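AlyGC (Glaciecola chathamensis, PDB 5GKD) probably breaks down alginate as a calcium-containing lyase of polysaccharide lyase family 6. Local coordinates at residues 180-186 / 211-217; 204-210 / 228-234. All coordinates share one frame; numbering follows the deposited sequence.

Contacts 1 and 2 join the same two neighbouring turns of a right-handed parallel beta-helix, and their segments alternate along the chain. Both are largely buried, with centres about 11 Å apart, yet their chemistry differs. In contact 1 (180-186 / 211-217) acidic side chains gather round a calcium ion beside bound anions, which marks the probable active-site cleft. Contact 2 (204-210 / 228-234) has no metal ligand; it is regular strand pairing, with an asparagine ladder and phenylalanine rings side by side in the helix interior and a more polar, partly exposed loop end. The two meet inside the coil, where T184 CG2 lies 3.6 Å from F206 CE2 and I215 CD1 approaches S233 CB.

Contact 1. Residues 180-186 / 211-217; sequences NGGETLR and GEVEIIS. With CA (calcium ion), chain E; PO4 (phosphate ion), chain H.
E183 and E212 converge from opposite segments on one calcium ion. E183 gives a single oxygen, OE2, 2.6 Å from the metal, whereas E212 presents both of its own, OE2 being the nearer at 2.5 Å. E214 adds OE1 at 2.4 Å, and a phosphate oxygen and a water bind. N180 belongs to the site: its amide is modelled with ND2 toward the metal, though OD1 would be the more likely ligand. The E183 and E212 carboxylates cross with planes 36° apart, E183 OE2 lying 3.1 Å from E212 OE1; the shared calcium probably offsets the like charges.

Hydrogen bonds position these ligands. Setting CG of E212 between backbone N and carbonyl carbon (chi1 58°) brings OE1 under the 180-186 turn, where the N-H groups of G181 and G182 both reach it; G182 N, at 2.8 Å, uses the anti lone pair. S217 OG donates to E214 OE2 over 2.7 Å from above the carboxylate plane.

The backbones pair in parallel: I215 O accepts from T184 N and L185 N, and S217 N reaches L185 O at 2.8 Å. G211 CA makes a CA-H...O contact with G182 O at 3.3 Å; a beta carbon there would hit that oxygen.

Strands 185-188 and 214-219 are adjacent rungs, flanked by strands 150-152 and 236-241; R240 of the latter touches E214 and S217, while I216 packs inward on I225 of strand 224-231.

Contact 2. Residues 204-210 / 228-234; sequences NYFDRCN and NVFFESR
An asparagine ladder, a hallmark of parallel beta-helices of the pectate lyase type, links N204 and N228 just ahead of the paired segments 205-207 and 229-231. Their side chains lie side by side with amide planes only 7° apart, and N228 OD1 accepts twice: from N204 ND2 at 2.9 Å and from the N204 backbone N. The row continues both ways, N228 N donating to N250 OD1 and N169 N to N204 OD1, while N228 ND2 and N204 ND2 bond the carbonyls of V201 and I166. An alanine in place of N228 would remove that doubly used oxygen and probably leave the N204 backbone N without its partner, N204 ND2 relying on I166 O, and V201 O without the N228 amide.

Strands 205-207 and 229-231 run parallel, their axes 10° apart. F206 is held through both its backbone N and O, the one donating to V229 O, the other receiving F231 N, each over 2.8 Å in nearly straight bonds.

On the interior face, the F206 and F230 rings are almost parallel but slid apart, so they barely overlap, F230 CE2 lying over one face of F206 near its rim, 3.5 Å from CD1; F206 stacks instead on F171, and F230 on F252. The other face carries Y205, V229, D207 and F231. The Y205 ring, with CG anti to the backbone N (chi1 -161°), extends past V229 CG1 until OH meets F231 CB at 3.4 Å. D207 forms a salt bridge with R208 and also bonds Y170, while R208 has a second carboxylate partner in E431.

Beyond the strands, S233 OG receives C209 N at 3.0 Å, and R234 N approaches N210 OD1 at 2.9 Å from above the amide carbonyl plane rather than on a lone pair.

Contact 1. Residues 180-186 / 211-217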
loop_
_atom_site.group_PDB
_atom_site.type_symbol
_atom_site.label_atom_id
_atom_site.label_comp_id
_atom_site.label_asym_id
_atom_site.label_seq_id
_atom_site.Cartn_x
_atom_site.Cartn_y
_atom_site.Cartn_z
ATOM N N ASN A 180 -2.653 5.111 18.421
ATOM C CA ASN A 180 -2.610 4.389 19.680
ATOM C C ASN A 180 -1.762 3.123 19.539
ATOM O O ASN A 180 -1.523 2.619 18.445
ATOM C CB ASN A 180 -4.023 4.039 20.145
ATOM C CG ASN A 180 -4.096 3.761 21.648
ATOM O OD1 ASN A 180 -5.086 3.233 22.143
ATOM N ND2 ASN A 180 -3.060 4.128 22.366
ATOM N N GLY A 181 -1.270 2.634 20.669
ATOM C CA GLY A 181 -0.498 1.411 20.710
ATOM C C GLY A 181 1.004 1.568 20.734
ATOM O O GLY A 181 1.704 0.633 20.337
ATOM N N GLY A 182 1.524 2.702 21.197
ATOM C CA GLY A 182 2.962 2.907 21.235
ATOM C C GLY A 182 3.556 2.966 22.626
ATOM O O GLY A 182 4.559 3.646 22.849
ATOM N N GLU A 183 2.935 2.265 23.570
ATOM C CA GLU A 183 3.349 2.332 24.967
ATOM C C GLU A 183 4.722 1.694 25.157
ATOM O O GLU A 183 5.113 0.781 24.431
ATOM C CB GLU A 183 2.328 1.626 25.863
ATOM C CG GLU A 183 0.918 2.178 25.802
ATOM C CD GLU A 183 0.045 1.476 24.770
ATOM O OE1 GLU A 183 0.593 0.786 23.903
ATOM O OE2 GLU A 183 -1.193 1.600 24.842
ATOM N N THR A 184 5.461 2.196 26.136
ATOM C CA THR A 184 6.712 1.555 26.501
ATOM C C THR A 184 6.476 0.388 27.453
ATOM O O THR A 184 7.057 -0.679 27.268
ATOM C CB THR A 184 7.674 2.584 27.100
ATOM O OG1 THR A 184 8.083 3.496 26.071
ATOM C CG2 THR A 184 8.916 1.911 27.672
ATOM N N LEU A 185 5.596 0.554 28.442
ATOM C CA LEU A 185 5.313 -0.470 29.445
ATOM C C LEU A 185 3.810 -0.498 29.698
ATOM O O LEU A 185 3.220 0.526 30.037
ATOM C CB LEU A 185 6.074 -0.174 30.750
ATOM C CG LEU A 185 6.436 -1.233 31.810
ATOM C CD1 LEU A 185 6.409 -0.650 33.211
ATOM C CD2 LEU A 185 5.604 -2.463 31.756
ATOM N N ARG A 186 3.190 -1.660 29.548
ATOM C CA ARG A 186 1.783 -1.858 29.877
ATOM C C ARG A 186 1.670 -2.974 30.913
ATOM O O ARG A 186 2.207 -4.063 30.710
ATOM C CB ARG A 186 0.980 -2.222 28.632
ATOM C CG ARG A 186 -0.495 -2.489 28.899
ATOM C CD ARG A 186 -1.175 -3.041 27.655
ATOM N NE ARG A 186 -0.941 -4.475 27.544
ATOM C CZ ARG A 186 -0.873 -5.147 26.397
ATOM N NH1 ARG A 186 -1.031 -4.512 25.241
ATOM N NH2 ARG A 186 -0.646 -6.449 26.406
ATOM N N GLY A 211 6.353 7.151 22.107
ATOM C CA GLY A 211 5.449 6.376 21.270
ATOM C C GLY A 211 4.054 6.967 21.174
ATOM O O GLY A 211 3.441 6.959 20.098
ATOM N N GLU A 212 3.544 7.507 22.285
ATOM C CA GLU A 212 2.154 7.957 22.389
ATOM C C GLU A 212 1.907 8.606 23.749
ATOM O O GLU A 212 2.838 8.772 24.540
ATOM C CB GLU A 212 1.187 6.795 22.205
ATOM C CG GLU A 212 1.420 5.692 23.224
ATOM C CD GLU A 212 0.142 4.967 23.601
ATOM O OE1 GLU A 212 -0.185 3.925 22.999
ATOM O OE2 GLU A 212 -0.545 5.463 24.497
ATOM N N VAL A 213 0.653 8.922 24.064
ATOM C CA VAL A 213 0.382 9.632 25.313
ATOM C C VAL A 213 0.755 8.798 26.538
ATOM O O VAL A 213 1.131 9.350 27.578
ATOM C CB VAL A 213 -1.088 10.084 25.373
ATOM C CG1 VAL A 213 -2.010 8.905 25.612
ATOM C CG2 VAL A 213 -1.252 11.156 26.458
ATOM N N GLU A 214 0.661 7.474 26.460
ATOM C CA GLU A 214 1.002 6.626 27.593
ATOM C C GLU A 214 2.413 6.093 27.413
ATOM O O GLU A 214 2.660 5.281 26.523
ATOM C CB GLU A 214 0.021 5.472 27.742
ATOM C CG GLU A 214 -1.415 5.865 28.034
ATOM C CD GLU A 214 -2.275 4.636 28.193
ATOM O OE1 GLU A 214 -2.483 3.941 27.191
ATOM O OE2 GLU A 214 -2.709 4.343 29.319
ATOM N N ILE A 215 3.338 6.575 28.240
ATOM C CA ILE A 215 4.630 5.918 28.399
ATOM C C ILE A 215 4.446 4.599 29.133
ATOM O O ILE A 215 4.826 3.532 28.642
ATOM C CB ILE A 215 5.617 6.826 29.159
ATOM C CG1 ILE A 215 5.864 8.147 28.440
ATOM C CG2 ILE A 215 6.945 6.112 29.428
ATOM C CD1 ILE A 215 6.461 9.171 29.396
ATOM N N ILE A 216 3.897 4.672 30.342
ATOM C CA ILE A 216 3.456 3.523 31.124
ATOM C C ILE A 216 1.936 3.524 31.147
ATOM O O ILE A 216 1.318 4.558 31.411
ATOM C CB ILE A 216 4.004 3.570 32.562
ATOM C CG1 ILE A 216 5.535 3.543 32.558
ATOM C CG2 ILE A 216 3.403 2.448 33.372
ATOM C CD1 ILE A 216 6.162 3.599 33.935
ATOM N N SER A 217 1.338 2.374 30.883
ATOM C CA SER A 217 -0.111 2.209 30.882
ATOM C C SER A 217 -0.423 1.162 31.941
ATOM O O SER A 217 -0.275 -0.037 31.686
ATOM C CB SER A 217 -0.610 1.788 29.500
ATOM O OG SER A 217 -2.032 1.720 29.423
HETATM CA CA CA E . -2.418 3.871 24.750
HETATM P P PO4 H . -5.502 2.607 26.009
HETATM O O1 PO4 H . -4.705 2.607 27.286
HETATM O O2 PO4 H . -4.526 2.575 24.900
HETATM O O3 PO4 H . -6.394 3.876 25.950
HETATM O O4 PO4 H . -6.226 1.282 25.962
HETATM O O HOH W 1 6.285 5.052 24.586
HETATM O O HOH W 2 -2.251 0.349 27.004
HETATM O O HOH W 3 -4.018 5.778 24.857
#

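Contact 2. Residues 204-210 / 228-234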
loop_
_atom_site.group_PDB
_atom_site.type_symbol
_atom_site.label_atom_id
_atom_site.label_comp_id
_atom_site.label_asym_id
_atom_site.label_seq_id
_atom_site.Cartn_x
_atom_site.Cartn_y
_atom_site.Cartn_z
ATOM N N ASN A 204 13.886 2.340 36.751
ATOM C CA ASN A 204 14.106 2.346 35.315
ATOM C C ASN A 204 14.274 3.776 34.818
ATOM O O ASN A 204 13.820 4.734 35.441
ATOM C CB ASN A 204 12.951 1.676 34.577
ATOM C CG ASN A 204 12.654 0.313 35.112
ATOM O OD1 ASN A 204 13.327 -0.660 34.761
ATOM N ND2 ASN A 204 11.656 0.226 35.980
ATOM N N TYR A 205 14.929 3.899 33.677
ATOM C CA TYR A 205 15.176 5.177 33.029
ATOM C C TYR A 205 14.453 5.154 31.692
ATOM O O TYR A 205 14.747 4.305 30.837
ATOM C CB TYR A 205 16.677 5.401 32.854
ATOM C CG TYR A 205 17.057 6.829 32.616
ATOM C CD1 TYR A 205 16.993 7.368 31.352
ATOM C CD2 TYR A 205 17.467 7.653 33.666
ATOM C CE1 TYR A 205 17.332 8.659 31.117
ATOM C CE2 TYR A 205 17.818 8.956 33.442
ATOM C CZ TYR A 205 17.741 9.457 32.161
ATOM O OH TYR A 205 18.055 10.761 31.882
ATOM N N PHE A 206 13.488 6.048 31.533
ATOM C CA PHE A 206 12.739 6.211 30.297
ATOM C C PHE A 206 13.265 7.459 29.582
ATOM O O PHE A 206 13.002 8.593 30.005
ATOM C CB PHE A 206 11.246 6.332 30.573
ATOM C CG PHE A 206 10.634 5.124 31.226
ATOM C CD1 PHE A 206 10.756 4.920 32.582
ATOM C CD2 PHE A 206 9.914 4.202 30.478
ATOM C CE1 PHE A 206 10.173 3.806 33.200
ATOM C CE2 PHE A 206 9.328 3.093 31.099
ATOM C CZ PHE A 206 9.464 2.897 32.452
ATOM N N ASP A 207 14.000 7.242 28.513
ATOM C CA ASP A 207 14.746 8.271 27.786
ATOM C C ASP A 207 14.039 8.503 26.451
ATOM O O ASP A 207 14.138 7.673 25.544
ATOM C CB ASP A 207 16.190 7.812 27.594
ATOM C CG ASP A 207 17.063 8.834 26.859
ATOM O OD1 ASP A 207 16.788 10.055 26.914
ATOM O OD2 ASP A 207 18.055 8.403 26.250
ATOM N N ARG A 208 13.322 9.627 26.345
ATOM C CA ARG A 208 12.608 10.023 25.136
ATOM C C ARG A 208 11.682 8.923 24.620
ATOM O O ARG A 208 11.651 8.608 23.428
ATOM C CB ARG A 208 13.578 10.449 24.048
ATOM C CG ARG A 208 14.334 11.719 24.357
ATOM C CD ARG A 208 15.750 11.369 24.626
ATOM N NE ARG A 208 16.636 11.807 23.593
ATOM C CZ ARG A 208 17.854 11.319 23.398
ATOM N NH1 ARG A 208 18.335 10.340 24.157
ATOM N NH2 ARG A 208 18.582 11.820 22.420
ATOM N N CYS A 209 10.933 8.314 25.537
ATOM C CA CYS A 209 9.920 7.342 25.136
ATOM C C CYS A 209 8.726 8.136 24.635
ATOM O O CYS A 209 7.949 8.677 25.422
ATOM C CB CYS A 209 9.576 6.412 26.297
ATOM S SG CYS A 209 11.015 5.400 26.789
ATOM N N ASN A 210 8.596 8.222 23.308
ATOM C CA ASN A 210 7.685 9.148 22.645
ATOM C C ASN A 210 6.619 8.429 21.815
ATOM O O ASN A 210 6.037 9.026 20.905
ATOM C CB ASN A 210 8.478 10.107 21.755
ATOM C CG ASN A 210 9.449 10.970 22.534
ATOM O OD1 ASN A 210 9.510 10.906 23.767
ATOM N ND2 ASN A 210 10.214 11.804 21.817
ATOM N N ASN A 228 11.332 5.753 39.263
ATOM C CA ASN A 228 11.714 5.788 37.865
ATOM C C ASN A 228 11.971 7.220 37.418
ATOM O O ASN A 228 11.434 8.168 37.986
ATOM C CB ASN A 228 10.623 5.161 36.998
ATOM C CG ASN A 228 10.269 3.772 37.448
ATOM O OD1 ASN A 228 10.980 2.804 37.142
ATOM N ND2 ASN A 228 9.181 3.657 38.204
ATOM N N VAL A 229 12.777 7.366 36.374
ATOM C CA VAL A 229 13.100 8.666 35.803
ATOM C C VAL A 229 12.573 8.719 34.378
ATOM O O VAL A 229 12.778 7.783 33.598
ATOM C CB VAL A 229 14.611 8.952 35.853
ATOM C CG1 VAL A 229 14.927 10.222 35.083
ATOM C CG2 VAL A 229 15.058 9.082 37.290
ATOM N N PHE A 230 11.873 9.801 34.050
ATOM C CA PHE A 230 11.324 10.025 32.723
ATOM C C PHE A 230 11.974 11.273 32.134
ATOM O O PHE A 230 11.650 12.392 32.533
ATOM C CB PHE A 230 9.810 10.181 32.799
ATOM C CG PHE A 230 9.117 9.010 33.420
ATOM C CD1 PHE A 230 9.004 8.903 34.793
ATOM C CD2 PHE A 230 8.554 8.021 32.620
ATOM C CE1 PHE A 230 8.344 7.824 35.365
ATOM C CE2 PHE A 230 7.918 6.953 33.177
ATOM C CZ PHE A 230 7.808 6.853 34.555
ATOM N N PHE A 231 12.855 11.095 31.162
ATOM C CA PHE A 231 13.648 12.195 30.626
ATOM C C PHE A 231 13.124 12.556 29.249
ATOM O O PHE A 231 13.234 11.760 28.314
ATOM C CB PHE A 231 15.124 11.825 30.555
ATOM C CG PHE A 231 16.006 12.928 30.003
ATOM C CD1 PHE A 231 16.253 13.029 28.646
ATOM C CD2 PHE A 231 16.587 13.856 30.856
ATOM C CE1 PHE A 231 17.063 14.028 28.152
ATOM C CE2 PHE A 231 17.410 14.841 30.374
ATOM C CZ PHE A 231 17.645 14.935 29.021
ATOM N N GLU A 232 12.555 13.753 29.142
ATOM C CA GLU A 232 12.111 14.328 27.877
ATOM C C GLU A 232 11.189 13.381 27.120
ATOM O O GLU A 232 11.229 13.294 25.898
ATOM C CB GLU A 232 13.307 14.740 27.015
ATOM C CG GLU A 232 14.099 15.890 27.611
ATOM C CD GLU A 232 15.252 16.384 26.720
ATOM O OE1 GLU A 232 15.446 15.863 25.596
ATOM O OE2 GLU A 232 15.969 17.299 27.163
ATOM N N SER A 233 10.331 12.683 27.849
ATOM C CA SER A 233 9.458 11.695 27.245
ATOM C C SER A 233 8.111 12.328 26.944
ATOM O O SER A 233 7.463 12.904 27.831
ATOM C CB SER A 233 9.290 10.463 28.137
ATOM O OG SER A 233 10.479 9.693 28.176
ATOM N N ARG A 234 7.698 12.172 25.689
ATOM C CA ARG A 234 6.528 12.811 25.101
ATOM C C ARG A 234 5.262 12.024 25.433
ATOM O O ARG A 234 4.577 11.488 24.564
ATOM C CB ARG A 234 6.749 12.902 23.599
ATOM C CG ARG A 234 6.103 14.025 22.880
ATOM C CD ARG A 234 6.538 13.955 21.427
ATOM N NE ARG A 234 5.875 14.926 20.569
ATOM C CZ ARG A 234 4.713 14.724 19.966
ATOM N NH1 ARG A 234 4.043 13.591 20.146
ATOM N NH2 ARG A 234 4.217 15.656 19.185
HETATM O O HOH W 4 4.261 11.126 21.763
HETATM O O HOH W 5 11.706 13.837 23.360
#